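Local coordinates for SJCHGC06286 protein (Schistosoma japonicum, PDB 3QBR) that probably binds BH domains of partner proteins as a Bcl-2 family regulator of apoptosis, studied here as a fragment truncated at the C-terminal end, at residues Ile145-Leu148 with Ile149-Ser153; Leu132-Arg135 with Leu136-His139; Thr21-Leu24 with Cys25-Leu29; Thr42-Leu45 with Asp46-Ile50; Lys159-Asn162 with Trp163-His167. One frame throughout, in Å; residues are numbered along the deposited sequence.

Contact 1. Residues Ile145-Leu148 with Ile149-Ser153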
loop_
_atom_site.group_PDB
_atom_site.type_symbol
_atom_site.label_atom_id
_atom_site.label_comp_id
_atom_site.label_asym_id
_atom_site.label_seq_id
_atom_site.Cartn_x
_atom_site.Cartn_y
_atom_site.Cartn_z
ATOM N N ILE A 145 7.143 2.098 10.041
ATOM C CA ILE A 145 7.200 1.760 8.628
ATOM C C ILE A 145 7.170 0.233 8.460
ATOM O O ILE A 145 6.290 -0.316 7.785
ATOM C CB ILE A 145 8.468 2.363 7.968
ATOM C CG1 ILE A 145 8.396 3.884 7.990
ATOM C CG2 ILE A 145 8.631 1.851 6.547
ATOM C CD1 ILE A 145 9.536 4.617 7.253
ATOM N N GLN A 146 8.111 -0.452 9.103
ATOM C CA GLN A 146 8.175 -1.903 9.011
ATOM C C GLN A 146 6.903 -2.514 9.533
ATOM O O GLN A 146 6.516 -3.614 9.139
ATOM C CB GLN A 146 9.372 -2.464 9.785
ATOM C CG GLN A 146 10.718 -2.312 9.063
ATOM C CD GLN A 146 10.657 -2.660 7.563
ATOM O OE1 GLN A 146 10.110 -3.705 7.169
ATOM N NE2 GLN A 146 11.239 -1.783 6.724
ATOM N N MET A 147 6.246 -1.811 10.442
ATOM C CA MET A 147 5.003 -2.332 10.997
ATOM C C MET A 147 3.899 -2.291 9.927
ATOM O O MET A 147 3.243 -3.298 9.657
ATOM C CB MET A 147 4.621 -1.539 12.236
ATOM C CG MET A 147 3.459 -2.142 13.016
ATOM S SD MET A 147 1.905 -1.409 12.502
ATOM C CE MET A 147 2.215 0.275 13.060
ATOM N N LEU A 148 3.728 -1.134 9.292
ATOM C CA LEU A 148 2.740 -0.996 8.231
ATOM C C LEU A 148 2.922 -2.069 7.156
ATOM O O LEU A 148 1.960 -2.733 6.746
ATOM C CB LEU A 148 2.815 0.392 7.592
ATOM C CG LEU A 148 2.277 1.541 8.431
ATOM C CD1 LEU A 148 2.476 2.870 7.708
ATOM C CD2 LEU A 148 0.773 1.278 8.684
ATOM N N ILE A 149 4.164 -2.240 6.706
ATOM C CA ILE A 149 4.453 -3.226 5.673
ATOM C C ILE A 149 4.116 -4.647 6.125
ATOM O O ILE A 149 3.604 -5.439 5.345
ATOM C CB ILE A 149 5.905 -3.154 5.228
ATOM C CG1 ILE A 149 6.153 -1.840 4.494
ATOM C CG2 ILE A 149 6.212 -4.308 4.318
ATOM C CD1 ILE A 149 7.630 -1.577 4.252
ATOM N N LYS A 150 4.372 -4.968 7.388
ATOM C CA LYS A 150 4.066 -6.310 7.887
ATOM C C LYS A 150 2.565 -6.537 8.006
ATOM O O LYS A 150 2.069 -7.627 7.689
ATOM C CB LYS A 150 4.735 -6.561 9.236
ATOM C CG LYS A 150 4.526 -7.947 9.761
ATOM C CD LYS A 150 5.050 -8.043 11.194
ATOM C CE LYS A 150 5.084 -9.473 11.724
ATOM N NZ LYS A 150 5.492 -9.492 13.161
ATOM N N THR A 151 1.851 -5.502 8.457
ATOM C CA THR A 151 0.408 -5.569 8.627
ATOM C C THR A 151 -0.284 -5.691 7.273
ATOM O O THR A 151 -1.146 -6.556 7.089
ATOM C CB THR A 151 -0.118 -4.358 9.411
ATOM O OG1 THR A 151 0.401 -4.415 10.742
ATOM C CG2 THR A 151 -1.615 -4.375 9.472
ATOM N N THR A 152 0.092 -4.846 6.316
ATOM C CA THR A 152 -0.369 -5.054 4.943
ATOM C C THR A 152 -0.199 -6.526 4.480
ATOM O O THR A 152 -1.091 -7.099 3.851
ATOM C CB THR A 152 0.359 -4.129 3.992
ATOM O OG1 THR A 152 0.320 -2.810 4.523
ATOM C CG2 THR A 152 -0.270 -4.149 2.602
ATOM N N SER A 153 0.935 -7.141 4.812
ATOM C CA SER A 153 1.206 -8.529 4.419
ATOM C C SER A 153 0.279 -9.550 5.053
ATOM O O SER A 153 -0.247 -10.407 4.339
ATOM C CB SER A 153 2.657 -8.925 4.721
ATOM O OG SER A 153 3.552 -8.256 3.845
#

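Contact 2. Residues Leu132-Arg135 with Leu136-His139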
loop_
_atom_site.group_PDB
_atom_site.type_symbol
_atom_site.label_atom_id
_atom_site.label_comp_id
_atom_site.label_asym_id
_atom_site.label_seq_id
_atom_site.Cartn_x
_atom_site.Cartn_y
_atom_site.Cartn_z
ATOM N N LEU A 132 1.749 6.843 3.437
ATOM C CA LEU A 132 2.055 6.722 4.855
ATOM C C LEU A 132 3.541 6.550 5.095
ATOM O O LEU A 132 4.115 7.233 5.950
ATOM C CB LEU A 132 1.314 5.529 5.462
ATOM C CG LEU A 132 -0.218 5.639 5.471
ATOM C CD1 LEU A 132 -0.877 4.548 6.287
ATOM C CD2 LEU A 132 -0.620 6.985 6.030
ATOM N N VAL A 133 4.149 5.618 4.353
ATOM C CA VAL A 133 5.561 5.271 4.511
ATOM C C VAL A 133 6.454 6.489 4.230
ATOM O O VAL A 133 7.342 6.828 5.019
ATOM C CB VAL A 133 5.959 4.045 3.625
ATOM C CG1 VAL A 133 7.517 4.009 3.344
ATOM C CG2 VAL A 133 5.438 2.739 4.259
ATOM N N LEU A 134 6.195 7.161 3.121
ATOM C CA LEU A 134 6.925 8.379 2.797
ATOM C C LEU A 134 6.758 9.505 3.824
ATOM O O LEU A 134 7.665 10.318 4.006
ATOM C CB LEU A 134 6.514 8.865 1.422
ATOM C CG LEU A 134 6.969 7.909 0.328
ATOM C CD1 LEU A 134 6.476 8.377 -1.055
ATOM C CD2 LEU A 134 8.489 7.763 0.381
ATOM N N ARG A 135 5.616 9.569 4.501
ATOM C CA ARG A 135 5.441 10.607 5.516
ATOM C C ARG A 135 6.088 10.192 6.818
ATOM O O ARG A 135 6.622 11.018 7.538
ATOM C CB ARG A 135 3.966 10.947 5.740
ATOM C CG ARG A 135 3.328 11.630 4.551
ATOM C CD ARG A 135 2.150 12.505 4.966
ATOM N NE ARG A 135 2.571 13.737 5.636
ATOM C CZ ARG A 135 1.981 14.918 5.467
ATOM N NH1 ARG A 135 0.953 15.037 4.637
ATOM N NH2 ARG A 135 2.425 15.988 6.111
ATOM N N LEU A 136 6.015 8.908 7.124
ATOM C CA LEU A 136 6.684 8.355 8.293
ATOM C C LEU A 136 8.200 8.537 8.218
ATOM O O LEU A 136 8.880 8.680 9.232
ATOM C CB LEU A 136 6.358 6.867 8.410
ATOM C CG LEU A 136 5.059 6.517 9.131
ATOM C CD1 LEU A 136 4.631 5.094 8.789
ATOM C CD2 LEU A 136 5.235 6.691 10.644
ATOM N N SER A 137 8.732 8.524 7.007
ATOM C CA SER A 137 10.172 8.496 6.835
ATOM C C SER A 137 10.812 9.890 6.875
ATOM O O SER A 137 12.027 10.009 7.094
ATOM C CB SER A 137 10.552 7.705 5.576
ATOM O OG SER A 137 10.213 8.413 4.411
ATOM N N LYS A 138 9.999 10.933 6.691
ATOM C CA LYS A 138 10.454 12.301 6.967
ATOM C C LYS A 138 11.152 12.411 8.334
ATOM O O LYS A 138 12.132 13.126 8.463
ATOM C CB LYS A 138 9.311 13.328 6.871
ATOM C CG LYS A 138 8.775 13.590 5.456
ATOM C CD LYS A 138 9.861 14.104 4.499
ATOM C CE LYS A 138 9.315 14.344 3.086
ATOM N NZ LYS A 138 10.368 14.772 2.104
ATOM N N HIS A 139 10.653 11.704 9.344
ATOM C CA HIS A 139 11.261 11.726 10.667
ATOM C C HIS A 139 11.856 10.379 11.051
ATOM O O HIS A 139 12.030 10.089 12.235
ATOM C CB HIS A 139 10.231 12.089 11.733
ATOM C CG HIS A 139 9.518 13.373 11.473
ATOM N ND1 HIS A 139 10.180 14.557 11.232
ATOM C CD2 HIS A 139 8.198 13.665 11.434
ATOM C CE1 HIS A 139 9.301 15.521 11.042
ATOM N NE2 HIS A 139 8.090 15.007 11.163
#

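Contact 3. Residues Thr21-Leu24 with Cys25-Leu29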
loop_
_atom_site.group_PDB
_atom_site.type_symbol
_atom_site.label_atom_id
_atom_site.label_comp_id
_atom_site.label_asym_id
_atom_site.label_seq_id
_atom_site.Cartn_x
_atom_site.Cartn_y
_atom_site.Cartn_z
ATOM N N THR A 21 3.790 -11.453 -1.013
ATOM C CA THR A 21 3.159 -10.132 -1.015
ATOM C C THR A 21 4.017 -9.109 -0.281
ATOM O O THR A 21 4.111 -7.942 -0.666
ATOM C CB THR A 21 1.711 -10.125 -0.450
ATOM O OG1 THR A 21 1.741 -9.842 0.942
ATOM C CG2 THR A 21 1.021 -11.448 -0.673
ATOM N N SER A 22 4.650 -9.556 0.781
ATOM C CA SER A 22 5.628 -8.740 1.488
ATOM C C SER A 22 6.734 -8.202 0.551
ATOM O O SER A 22 7.009 -6.997 0.510
ATOM C CB SER A 22 6.224 -9.560 2.647
ATOM O OG SER A 22 7.208 -8.825 3.334
ATOM N N THR A 23 7.345 -9.101 -0.215
ATOM C CA THR A 23 8.420 -8.737 -1.137
ATOM C C THR A 23 7.960 -7.699 -2.165
ATOM O O THR A 23 8.738 -6.835 -2.587
ATOM C CB THR A 23 8.995 -9.988 -1.873
ATOM O OG1 THR A 23 9.532 -10.928 -0.931
ATOM C CG2 THR A 23 10.066 -9.581 -2.848
ATOM N N LEU A 24 6.693 -7.782 -2.573
ATOM C CA LEU A 24 6.165 -6.818 -3.543
ATOM C C LEU A 24 6.072 -5.429 -2.945
ATOM O O LEU A 24 6.356 -4.437 -3.620
ATOM C CB LEU A 24 4.796 -7.229 -4.032
ATOM C CG LEU A 24 4.731 -7.826 -5.423
ATOM C CD1 LEU A 24 3.265 -8.181 -5.713
ATOM C CD2 LEU A 24 5.303 -6.838 -6.452
ATOM N N CYS A 25 5.672 -5.363 -1.676
ATOM C CA CYS A 25 5.581 -4.075 -1.007
ATOM C C CYS A 25 6.918 -3.395 -0.938
ATOM O O CYS A 25 7.023 -2.241 -1.361
ATOM C CB CYS A 25 5.016 -4.201 0.399
ATOM S SG CYS A 25 3.320 -4.656 0.345
ATOM N N HIS A 26 7.922 -4.093 -0.389
ATOM C CA HIS A 26 9.309 -3.585 -0.405
ATOM C C HIS A 26 9.755 -3.071 -1.795
ATOM O O HIS A 26 10.082 -1.895 -1.953
ATOM C CB HIS A 26 10.287 -4.620 0.161
ATOM C CG HIS A 26 10.071 -4.920 1.610
ATOM N ND1 HIS A 26 10.247 -3.976 2.600
ATOM C CD2 HIS A 26 9.690 -6.052 2.242
ATOM C CE1 HIS A 26 9.982 -4.513 3.777
ATOM N NE2 HIS A 26 9.645 -5.775 3.587
ATOM N N SER A 27 9.727 -3.923 -2.810
ATOM C CA SER A 27 10.166 -3.497 -4.134
ATOM C C SER A 27 9.402 -2.287 -4.584
ATOM O O SER A 27 9.992 -1.321 -5.054
ATOM C CB SER A 27 9.964 -4.592 -5.175
ATOM O OG SER A 27 10.474 -5.814 -4.698
ATOM N N PHE A 28 8.080 -2.357 -4.484
ATOM C CA PHE A 28 7.237 -1.276 -4.976
ATOM C C PHE A 28 7.587 0.036 -4.280
ATOM O O PHE A 28 7.745 1.051 -4.928
ATOM C CB PHE A 28 5.744 -1.603 -4.837
ATOM C CG PHE A 28 4.866 -0.381 -4.828
ATOM C CD1 PHE A 28 4.639 0.329 -5.996
ATOM C CD2 PHE A 28 4.293 0.077 -3.645
ATOM C CE1 PHE A 28 3.838 1.465 -5.988
ATOM C CE2 PHE A 28 3.504 1.205 -3.637
ATOM C CZ PHE A 28 3.276 1.900 -4.814
ATOM N N LEU A 29 7.730 0.010 -2.965
ATOM C CA LEU A 29 8.226 1.185 -2.265
ATOM C C LEU A 29 9.648 1.636 -2.708
ATOM O O LEU A 29 9.927 2.835 -2.822
ATOM C CB LEU A 29 8.162 0.980 -0.752
ATOM C CG LEU A 29 6.790 0.679 -0.144
ATOM C CD1 LEU A 29 6.951 0.174 1.313
ATOM C CD2 LEU A 29 5.812 1.892 -0.248
#

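Contact 4. Residues Thr42-Leu45 with Asp46-Ile50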
loop_
_atom_site.group_PDB
_atom_site.type_symbol
_atom_site.label_atom_id
_atom_site.label_comp_id
_atom_site.label_asym_id
_atom_site.label_seq_id
_atom_site.Cartn_x
_atom_site.Cartn_y
_atom_site.Cartn_z
ATOM N N THR A 42 16.126 1.791 1.469
ATOM C CA THR A 42 16.917 0.679 1.028
ATOM C C THR A 42 17.804 0.211 2.165
ATOM O O THR A 42 17.973 -0.991 2.375
ATOM C CB THR A 42 17.805 1.050 -0.150
ATOM O OG1 THR A 42 16.995 1.418 -1.281
ATOM C CG2 THR A 42 18.706 -0.135 -0.495
ATOM N N ASP A 43 18.357 1.161 2.911
ATOM C CA ASP A 43 19.223 0.812 4.038
ATOM C C ASP A 43 18.433 0.231 5.196
ATOM O O ASP A 43 18.879 -0.731 5.824
ATOM C CB ASP A 43 20.083 2.002 4.490
ATOM C CG ASP A 43 20.978 2.555 3.353
ATOM O OD1 ASP A 43 21.065 1.931 2.261
ATOM O OD2 ASP A 43 21.592 3.625 3.554
ATOM N N LEU A 44 17.253 0.793 5.462
ATOM C CA LEU A 44 16.398 0.268 6.511
ATOM C C LEU A 44 16.105 -1.180 6.253
ATOM O O LEU A 44 16.164 -2.005 7.162
ATOM C CB LEU A 44 15.083 1.028 6.584
ATOM C CG LEU A 44 14.010 0.409 7.483
ATOM C CD1 LEU A 44 14.609 0.035 8.829
ATOM C CD2 LEU A 44 12.886 1.406 7.659
ATOM N N LEU A 45 15.778 -1.500 5.011
ATOM C CA LEU A 45 15.493 -2.887 4.670
ATOM C C LEU A 45 16.725 -3.790 4.847
ATOM O O LEU A 45 16.624 -4.891 5.402
ATOM C CB LEU A 45 14.943 -2.993 3.248
ATOM C CG LEU A 45 14.651 -4.436 2.850
ATOM C CD1 LEU A 45 13.767 -5.089 3.910
ATOM C CD2 LEU A 45 14.016 -4.497 1.471
ATOM N N ASP A 46 17.883 -3.312 4.384
ATOM C CA ASP A 46 19.153 -4.029 4.546
ATOM C C ASP A 46 19.412 -4.378 6.005
ATOM O O ASP A 46 19.702 -5.531 6.334
ATOM C CB ASP A 46 20.323 -3.201 4.023
ATOM C CG ASP A 46 20.443 -3.230 2.498
ATOM O OD1 ASP A 46 19.967 -4.203 1.866
ATOM O OD2 ASP A 46 21.027 -2.275 1.928
ATOM N N ASN A 47 19.309 -3.372 6.872
ATOM C CA ASN A 47 19.517 -3.562 8.302
ATOM C C ASN A 47 18.413 -4.370 8.955
ATOM O O ASN A 47 18.638 -5.025 9.980
ATOM C CB ASN A 47 19.615 -2.221 9.015
ATOM C CG ASN A 47 20.919 -1.496 8.729
ATOM O OD1 ASN A 47 21.986 -2.120 8.669
ATOM N ND2 ASN A 47 20.842 -0.164 8.556
ATOM N N THR A 48 17.218 -4.305 8.368
ATOM C CA THR A 48 16.053 -4.991 8.920
ATOM C C THR A 48 16.277 -6.491 8.855
ATOM O O THR A 48 15.663 -7.247 9.605
ATOM C CB THR A 48 14.750 -4.585 8.180
ATOM O OG1 THR A 48 14.186 -3.433 8.815
ATOM C CG2 THR A 48 13.727 -5.680 8.232
ATOM N N ASN A 49 17.184 -6.898 7.964
ATOM C CA ASN A 49 17.556 -8.308 7.762
ATOM C C ASN A 49 16.367 -9.253 7.752
ATOM O O ASN A 49 16.272 -10.169 8.573
ATOM C CB ASN A 49 18.581 -8.781 8.805
ATOM C CG ASN A 49 19.360 -10.013 8.346
ATOM O OD1 ASN A 49 19.678 -10.145 7.167
ATOM N ND2 ASN A 49 19.673 -10.910 9.281
ATOM N N ILE A 50 15.459 -9.028 6.813
ATOM C CA ILE A 50 14.280 -9.860 6.714
ATOM C C ILE A 50 14.272 -10.621 5.401
ATOM O O ILE A 50 15.029 -10.309 4.469
ATOM C CB ILE A 50 12.975 -9.046 6.878
ATOM C CG1 ILE A 50 12.923 -7.895 5.870
ATOM C CG2 ILE A 50 12.831 -8.561 8.307
ATOM C CD1 ILE A 50 12.602 -8.353 4.471
HETATM O O HOH W 1 16.246 -7.629 4.457
#

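Contact 5. Residues Lys159-Asn162 with Trp163-His167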
loop_
_atom_site.group_PDB
_atom_site.type_symbol
_atom_site.label_atom_id
_atom_site.label_comp_id
_atom_site.label_asym_id
_atom_site.label_seq_id
_atom_site.Cartn_x
_atom_site.Cartn_y
_atom_site.Cartn_z
ATOM N N LYS A 159 -7.315 -11.988 3.834
ATOM C CA LYS A 159 -8.533 -11.441 3.280
ATOM C C LYS A 159 -8.557 -11.226 1.776
ATOM O O LYS A 159 -9.612 -10.948 1.213
ATOM C CB LYS A 159 -8.862 -10.144 3.999
ATOM C CG LYS A 159 -8.879 -10.350 5.489
ATOM C CD LYS A 159 -9.813 -9.395 6.183
ATOM C CE LYS A 159 -10.021 -9.835 7.625
ATOM N NZ LYS A 159 -10.867 -8.875 8.395
ATOM N N LEU A 160 -7.418 -11.374 1.114
ATOM C CA LEU A 160 -7.342 -11.016 -0.294
ATOM C C LEU A 160 -6.917 -12.195 -1.121
ATOM O O LEU A 160 -7.183 -12.260 -2.325
ATOM C CB LEU A 160 -6.337 -9.885 -0.468
ATOM C CG LEU A 160 -6.820 -8.612 0.232
ATOM C CD1 LEU A 160 -5.717 -7.571 0.303
ATOM C CD2 LEU A 160 -8.097 -8.066 -0.470
ATOM N N LYS A 161 -6.246 -13.134 -0.469
ATOM C CA LYS A 161 -5.470 -14.116 -1.199
ATOM C C LYS A 161 -6.346 -14.988 -2.053
ATOM O O LYS A 161 -5.970 -15.338 -3.177
ATOM C CB LYS A 161 -4.615 -14.965 -0.262
ATOM C CG LYS A 161 -5.359 -15.535 0.893
ATOM C CD LYS A 161 -4.477 -16.533 1.591
ATOM C CE LYS A 161 -3.585 -17.217 0.582
ATOM N NZ LYS A 161 -2.876 -18.321 1.274
ATOM N N ASN A 162 -7.501 -15.353 -1.507
ATOM C CA ASN A 162 -8.467 -16.161 -2.238
ATOM C C ASN A 162 -9.017 -15.402 -3.428
ATOM O O ASN A 162 -9.052 -15.925 -4.545
ATOM C CB ASN A 162 -9.589 -16.594 -1.310
ATOM C CG ASN A 162 -9.096 -17.513 -0.214
ATOM O OD1 ASN A 162 -8.383 -18.479 -0.479
ATOM N ND2 ASN A 162 -9.462 -17.211 1.028
ATOM N N TRP A 163 -9.441 -14.163 -3.193
ATOM C CA TRP A 163 -9.843 -13.315 -4.305
ATOM C C TRP A 163 -8.714 -13.232 -5.346
ATOM O O TRP A 163 -8.947 -13.417 -6.557
ATOM C CB TRP A 163 -10.258 -11.907 -3.840
ATOM C CG TRP A 163 -10.922 -11.136 -4.954
ATOM C CD1 TRP A 163 -12.258 -11.049 -5.192
ATOM C CD2 TRP A 163 -10.279 -10.387 -6.011
ATOM N NE1 TRP A 163 -12.498 -10.290 -6.316
ATOM C CE2 TRP A 163 -11.309 -9.867 -6.832
ATOM C CE3 TRP A 163 -8.946 -10.101 -6.332
ATOM C CZ2 TRP A 163 -11.044 -9.075 -7.959
ATOM C CZ3 TRP A 163 -8.682 -9.315 -7.454
ATOM C CH2 TRP A 163 -9.732 -8.814 -8.255
ATOM N N ILE A 164 -7.490 -12.966 -4.869
ATOM C CA ILE A 164 -6.350 -12.742 -5.765
ATOM C C ILE A 164 -6.022 -13.985 -6.585
ATOM O O ILE A 164 -5.787 -13.911 -7.794
ATOM C CB ILE A 164 -5.087 -12.249 -5.011
ATOM C CG1 ILE A 164 -5.339 -10.867 -4.412
ATOM C CG2 ILE A 164 -3.904 -12.180 -5.955
ATOM C CD1 ILE A 164 -4.285 -10.411 -3.414
ATOM N N ASN A 165 -6.004 -15.132 -5.922
ATOM C CA ASN A 165 -5.656 -16.382 -6.593
ATOM C C ASN A 165 -6.698 -16.835 -7.600
ATOM O O ASN A 165 -6.392 -17.600 -8.511
ATOM C CB ASN A 165 -5.328 -17.467 -5.570
ATOM C CG ASN A 165 -3.966 -17.260 -4.955
ATOM O OD1 ASN A 165 -2.999 -16.945 -5.667
ATOM N ND2 ASN A 165 -3.876 -17.400 -3.630
ATOM N N LEU A 166 -7.919 -16.324 -7.447
ATOM C CA LEU A 166 -8.973 -16.533 -8.432
ATOM C C LEU A 166 -8.729 -15.714 -9.691
ATOM O O LEU A 166 -9.324 -15.987 -10.749
ATOM C CB LEU A 166 -10.346 -16.205 -7.853
ATOM C CG LEU A 166 -10.821 -17.066 -6.674
ATOM C CD1 LEU A 166 -12.333 -16.974 -6.534
ATOM C CD2 LEU A 166 -10.395 -18.539 -6.799
ATOM N N HIS A 167 -7.845 -14.720 -9.574
ATOM C CA HIS A 167 -7.534 -13.827 -10.692
ATOM C C HIS A 167 -6.081 -13.893 -11.166
ATOM O O HIS A 167 -5.507 -12.883 -11.569
ATOM C CB HIS A 167 -7.888 -12.387 -10.337
ATOM C CG HIS A 167 -9.334 -12.186 -10.009
ATOM N ND1 HIS A 167 -10.202 -11.543 -10.858
ATOM C CD2 HIS A 167 -10.053 -12.532 -8.918
ATOM C CE1 HIS A 167 -11.404 -11.500 -10.305
ATOM N NE2 HIS A 167 -11.340 -12.097 -9.134
HETATM O O HOH W 2 -9.897 -13.337 -0.780
#

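Contact 1. Residues Ile145-Leu148 with Ile149-Ser153
The carbonyl oxygen of L148 is gripped twice by T152, whose backbone N lies 2.9 Å and hydroxyl OG1 2.8 Å from L148 O. The two donors use different directions: the N-H points almost straight at the oxygen, at 172°, whereas OG1 comes from above the carbonyl plane. T152 can do this because OG1 stands beside its own backbone N (chi1 -49°), turned back along the helix. The same OG1 is hydrogen-bonded to Y106 OH, so a buried hydroxyl is satisfied on two sides and helix 142-159 is tied to helix 99-113. One residue further on, S153 repeats the pattern on I149 O, with OG 3.2 Å from it, and there the hydroxyl and the amide arrive from opposite faces of the carbonyl. These residues belong to helix 142-159, which follows helix 119-137 in the chain as the second arm of a helical hairpin of the kind found in the Bcl-2 fold. Along another edge of the helix M147 and T151 run side by side, pointing the same way, with M147 SD 3.8 Å from T151 OG1. M147 leads off beside its carbonyl carbon and then bends twice, which lays the sulfur near the threonine hydroxyl; L102 and E103 of helix 99-113 touch M147 and T151 respectively. Apolar contact is provided by I145 CG2 and I149 CD1, 4.2 Å apart, one turn away from each other. I149 also leans on L29 of helix 17-31, and I145 on L136.

Contact 2. Residues Leu132-Arg135 with Leu136-His139
In the C-terminal part of helix 119-137, the helix that begins within the NWGR sequence of the Bcl-2 family BH1 motif, L136 sits one turn after L132. L136 N donates to L132 O at 2.8 Å with an N-H...O angle of 160°. The L136 side chain bends back over the same carbonyl: CG lies 3.4 Å and CD1 3.6 Å from L132 O, because CG sits beside the backbone N (chi1 -85°). L136 packs on A144 and L148 of helix 142-159, CD1 against L148, so the turn lies in the interface of the two consecutive helices of the Bcl-2 fold hairpin. The next turn bond is poorer. S137 N reaches V133 O at 3.0 Å, but bent to 129° and therefore weak. S137 OG is 3.2 Å from L134 O, yet its one proton has another candidate, since OG is also hydrogen-bonded to D37 OD1 of helix 35-48. K138 keeps only its aliphatic base in play, with CG 3.7 Å from L134 O. On another flank, the R135 chain, bent at chi3, carries NE to D92 OD1 in a salt bridge, while H139 NE2 is hydrogen-bonded to D92 O. One loop residue thus receives both polar ends, linking this part of the helix to the neighbouring loop, and the R135 side chain also touches I82, I91 and A86.

Contact 3. Residues Thr21-Leu24 with Cys25-Leu29
With OG held beside its backbone N (chi1 -48°), S27 turns its hydroxyl back onto the carbonyl of T23 one turn earlier, OG lying 2.9 Å from T23 O. The S27 amide takes the same oxygen from the opposite face of the carbonyl, at 3.1 Å and an almost straight 174°, so T23 O is held by two donors. H26 also sits with its CG near the backbone N (chi1 -65°), which brings CD2 3.3 Å from S22 O and 3.9 Å from S22 OG, while T23 CA lies at the ring edge, near its plane. The F28 ring leads away from the turn, although CB stays close to L24 O. F28 N bonds to that oxygen at 2.8 Å. T23 OG1 is hydrogen-bonded to L19 O. Each flank of helix 17-31 meets different partners: S22 and H26 face S153 and Q146 of helix 142-159; L24 and F28 lie on I62 of helix 58-79; C25 fits against F126 and L129 of helix 119-137, which places this turn among three helices of the bundle.

Contact 4. Residues Thr42-Leu45 with Asp46-Ile50
L45 and I50 cross at about a right angle, with L45 CD1 3.5 Å from I50 CD1, at the place where helix 35-48 gives way to loop. The leucine reaches there because CG stands anti to its backbone N (chi1 179°), while I50 has its CG1 wedged between backbone N and carbonyl carbon. Both also touch H26 of helix 17-31. L44 and T48 meet slantwise: L44 CD1 comes 3.5 Å from T48 OG1, and the same hydroxyl is drawn onto L44 O at 2.9 Å. OG1 comes from above the carbonyl plane and the T48 amide from the other face, at 2.8 Å, so L44 O has two donors. L44 and T48 further lean on Q146 of helix 142-159. T42 and D46 run side by side pointing the same way, with the methyl CG2 of T42 4.0 Å from D46 OD2; T42 OG1 itself bonds to T38 O. After T48 the helix ends: N49 has positive phi, and its amide bonds to D46 O and, weakly and bent, to L45 O. A water then carries on from L45 O, donating to it at 2.9 Å and accepting from I50 N at 2.9 Å. In place of the next helical bond, this water joins the last turn to the outgoing chain. On a separate, exposed flank, D43 OD1 and D46 OD2 lie 4.2 Å apart; the mutual repulsion of these carboxylates, if both are ionised, would be tempered by water and may slightly favour the protonated form of one.

Contact 5. Residues Lys159-Asn162 with Trp163-His167
I164 lies closest to L160: its CD1 packs 3.6 Å from L160 CB, and CG1 sits 3.1 Å from L160 O, the oxygen that also receives I164 N at 2.7 Å, nearly along the C=O axis. CG1 stands beside the backbone N (chi1 -65°), which folds the isoleucine back over that first carbonyl. The next turn bonds run from N165 N to K161 O at 2.8 Å and, more bent at 142°, from L166 N to N162 O at 3.1 Å. N165 leans its amide back towards K161 O as well, but the angle is too poor for a bond. L166 sets its CG against N162 O, so carbons follow the amides along the same row of carbonyls. L160 occupies the N-cap position of the short helix 161-165, yet has no polar side chain to cap it. A water does part of the job instead, accepting from W163 N at 2.6 Å and donating to K159 O at 3.1 Å, thereby linking helix 142-159 to the start of the next one. By its sequence the stretch from W163 to W170 matches the BH2 region of Bcl-2 proteins, consistent with its position next to the start of helix 119-137. There the W163 ring meets W119 edge-to-face and touches I122, while W163 also rests on L117. I164 is covered by W119, I122, F17 and W170. L160 packs against F114, L117 and M125, and K161 NZ forms a long, weak ion pair with D157.

How the contacts relate
Contacts 1 and 3 are the buried ones and touch directly, I149 CD1 lying 3.5 Å from L29 CD1; in both, hydroxyls turn back onto helix carbonyls, buried in contact 1 but on the partly exposed side in contact 3. Contact 2 meets contact 1 through leucines, L148 CD1 to L136 CD1, but its outer flank is ionic. Contact 4 is the surface one, about 16 Å between its centre and that of the chain, with carboxylates and a bridging water, and reaches contacts 1 and 3 through Q146 and H26. Contact 5 also uses water, though at a helix start; it touches none of the others, its centre being about 29 Å from those of contacts 2 and 4.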